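Side-chain contact in LbaCas13a H328A (C2c2) (Lachnospiraceae bacterium NK4A179, PDB 5WLH), which binds a CRISPR guide RNA and its precursor as an RNA-targeting Cas13a nuclease, here captured with a pre-crRNA carrying a 24-nucleotide spacer: residues A[626-631]-A[967-972]. Numbering follows the deposited sequence.
With nucleotides of chain B.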
# COMPACT_ATOMS: atom_id res chain seq x y z
N ALA A 626 27.47 -18.37 -15.35
CA ALA A 626 28.33 -19.34 -14.67
C ALA A 626 28.30 -19.14 -13.17
O ALA A 626 28.40 -20.12 -12.41
CB ALA A 626 29.76 -19.23 -15.19
N MET A 627 28.16 -17.90 -12.71
CA MET A 627 28.03 -17.67 -11.28
C MET A 627 26.71 -18.23 -10.76
O MET A 627 26.67 -18.82 -9.67
CB MET A 627 28.14 -16.18 -10.97
CG MET A 627 29.55 -15.65 -11.03
SD MET A 627 29.64 -13.91 -10.62
CE MET A 627 29.63 -13.93 -8.82
N PHE A 628 25.63 -18.07 -11.53
CA PHE A 628 24.37 -18.68 -11.12
C PHE A 628 24.50 -20.19 -11.02
O PHE A 628 24.08 -20.80 -10.03
CB PHE A 628 23.25 -18.33 -12.10
CG PHE A 628 21.93 -18.95 -11.72
CD1 PHE A 628 21.19 -18.42 -10.67
CD2 PHE A 628 21.46 -20.07 -12.37
CE1 PHE A 628 19.98 -19.00 -10.31
CE2 PHE A 628 20.26 -20.65 -12.02
CZ PHE A 628 19.52 -20.11 -10.97
N GLU A 629 25.06 -20.83 -12.06
CA GLU A 629 25.21 -22.28 -11.98
C GLU A 629 26.06 -22.67 -10.78
O GLU A 629 25.76 -23.64 -10.09
CB GLU A 629 25.81 -22.84 -13.27
CG GLU A 629 26.04 -24.34 -13.20
CD GLU A 629 26.40 -24.94 -14.54
OE1 GLU A 629 27.05 -24.24 -15.34
OE2 GLU A 629 26.03 -26.12 -14.79
N HIS A 630 27.13 -21.92 -10.52
CA HIS A 630 27.97 -22.21 -9.37
C HIS A 630 27.17 -22.15 -8.08
O HIS A 630 27.33 -23.00 -7.20
CB HIS A 630 29.15 -21.23 -9.33
CG HIS A 630 30.20 -21.58 -8.32
ND1 HIS A 630 30.21 -21.05 -7.05
CD2 HIS A 630 31.28 -22.38 -8.40
CE1 HIS A 630 31.25 -21.52 -6.38
NE2 HIS A 630 31.92 -22.33 -7.18
N GLU A 631 26.26 -21.18 -7.97
CA GLU A 631 25.45 -21.07 -6.77
C GLU A 631 24.41 -22.19 -6.68
O GLU A 631 24.13 -22.67 -5.58
CB GLU A 631 24.79 -19.69 -6.72
CG GLU A 631 25.82 -18.60 -6.56
CD GLU A 631 25.36 -17.47 -5.65
OE1 GLU A 631 24.45 -16.72 -6.07
OE2 GLU A 631 25.91 -17.33 -4.53
N ILE A 967 14.63 -16.16 -7.37
CA ILE A 967 14.53 -15.34 -6.16
C ILE A 967 14.64 -16.21 -4.93
O ILE A 967 15.31 -15.86 -3.96
CB ILE A 967 13.23 -14.52 -6.15
CG1 ILE A 967 13.15 -13.61 -7.37
CG2 ILE A 967 13.18 -13.67 -4.86
CD1 ILE A 967 11.90 -12.74 -7.37
N ASP A 968 13.96 -17.37 -4.94
CA ASP A 968 14.03 -18.30 -3.82
C ASP A 968 15.46 -18.73 -3.55
O ASP A 968 15.87 -18.85 -2.38
CB ASP A 968 13.14 -19.51 -4.11
CG ASP A 968 13.27 -20.60 -3.06
OD1 ASP A 968 12.56 -20.53 -2.04
OD2 ASP A 968 14.09 -21.53 -3.26
N LEU A 969 16.25 -18.94 -4.61
CA LEU A 969 17.66 -19.24 -4.42
C LEU A 969 18.35 -18.11 -3.69
O LEU A 969 19.12 -18.34 -2.75
CB LEU A 969 18.33 -19.52 -5.78
CG LEU A 969 19.86 -19.64 -5.77
CD1 LEU A 969 20.35 -20.77 -6.68
CD2 LEU A 969 20.52 -18.31 -6.16
N SER A 970 18.03 -16.86 -4.05
CA SER A 970 18.59 -15.71 -3.35
C SER A 970 18.14 -15.65 -1.90
O SER A 970 18.96 -15.40 -1.00
CB SER A 970 18.22 -14.42 -4.09
OG SER A 970 18.96 -14.31 -5.28
N VAL A 971 16.85 -15.88 -1.63
CA VAL A 971 16.38 -15.86 -0.25
C VAL A 971 17.25 -16.76 0.61
O VAL A 971 17.76 -16.37 1.67
CB VAL A 971 14.90 -16.28 -0.16
CG1 VAL A 971 14.47 -16.45 1.31
CG2 VAL A 971 14.00 -15.28 -0.86
N LYS A 972 17.46 -17.99 0.14
CA LYS A 972 18.19 -18.99 0.91
C LYS A 972 19.66 -18.60 1.04
O LYS A 972 20.23 -18.65 2.14
CB LYS A 972 18.04 -20.36 0.24
CG LYS A 972 16.64 -20.96 0.43
CD LYS A 972 16.27 -21.90 -0.69
CE LYS A 972 15.04 -22.74 -0.35
NZ LYS A 972 14.50 -23.46 -1.57
P U B 35 10.62 -18.93 4.63
OP1 U B 35 9.93 -18.49 3.39
OP2 U B 35 10.99 -20.37 4.63
O5' U B 35 11.91 -18.06 4.90
C5' U B 35 13.12 -18.30 4.20
C4' U B 35 14.19 -17.40 4.76
O4' U B 35 13.82 -16.02 4.54
C3' U B 35 14.37 -17.49 6.26
O3' U B 35 15.18 -18.60 6.60
C2' U B 35 14.98 -16.15 6.61
O2' U B 35 16.38 -16.16 6.40
C1' U B 35 14.32 -15.22 5.58
N1 U B 35 13.20 -14.47 6.18
C2 U B 35 13.54 -13.33 6.87
O2 U B 35 14.68 -12.93 6.97
N3 U B 35 12.48 -12.66 7.43
C4 U B 35 11.16 -13.03 7.39
O4 U B 35 10.34 -12.32 7.98
C5 U B 35 10.88 -14.23 6.67
C6 U B 35 11.89 -14.90 6.09
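Leu969 reaches across from helix 960-974 and sets its two methyl groups against two different residues of helix 621-632. CD1 lies 4.1 Å from CE1 of Phe628, the leucine branch crossing the aromatic side chain at a slant, while CD2 rests 4.2 Å from the carboxylate oxygen OE1 of Glu631. The helices stay well apart here: the nearest CA atoms, those of Glu631 and Leu969, are 8.3 Å from each other. Phe628 and Glu631 stand one helical turn apart, which puts both on the side that Leu969 meets. The phenyl ring gets there because CG is anti to the backbone N (chi1 180°), which carries CE1 to the methyl although the CB itself does not aim at the other helix.

No hydrogen bond links the two segments, and the buried carboxylate of Glu631 finds its partners on a third helix, where OE1 is hydrogen-bonded to Tyr907 OH and forms a salt bridge with Arg911. The same tyrosine meets the Phe628 ring edge-to-face and also touches Leu969, so one residue packs against both hydrophobic partners and bonds the acid beside them. A second polar tie runs from Ser970 OG to Ser910 OG.

On its other flank helix 960-974 approaches the guide RNA: CG1 of Val971 comes within 3.3 Å of the ribose O4' of U35 in chain B. Nearby, Lys972 NZ bridges to Asp968 OD2 at 2.6 Å, on the syn lone pair, a turn back along the helix.

Helix 901-911 thus joins the two helices, with helix 891-898 packing on Phe628 and helix 915-941 against Ile967 and Val971, while the loop residues Phe567 and Trp573 pack against Met627 on helix 621-632.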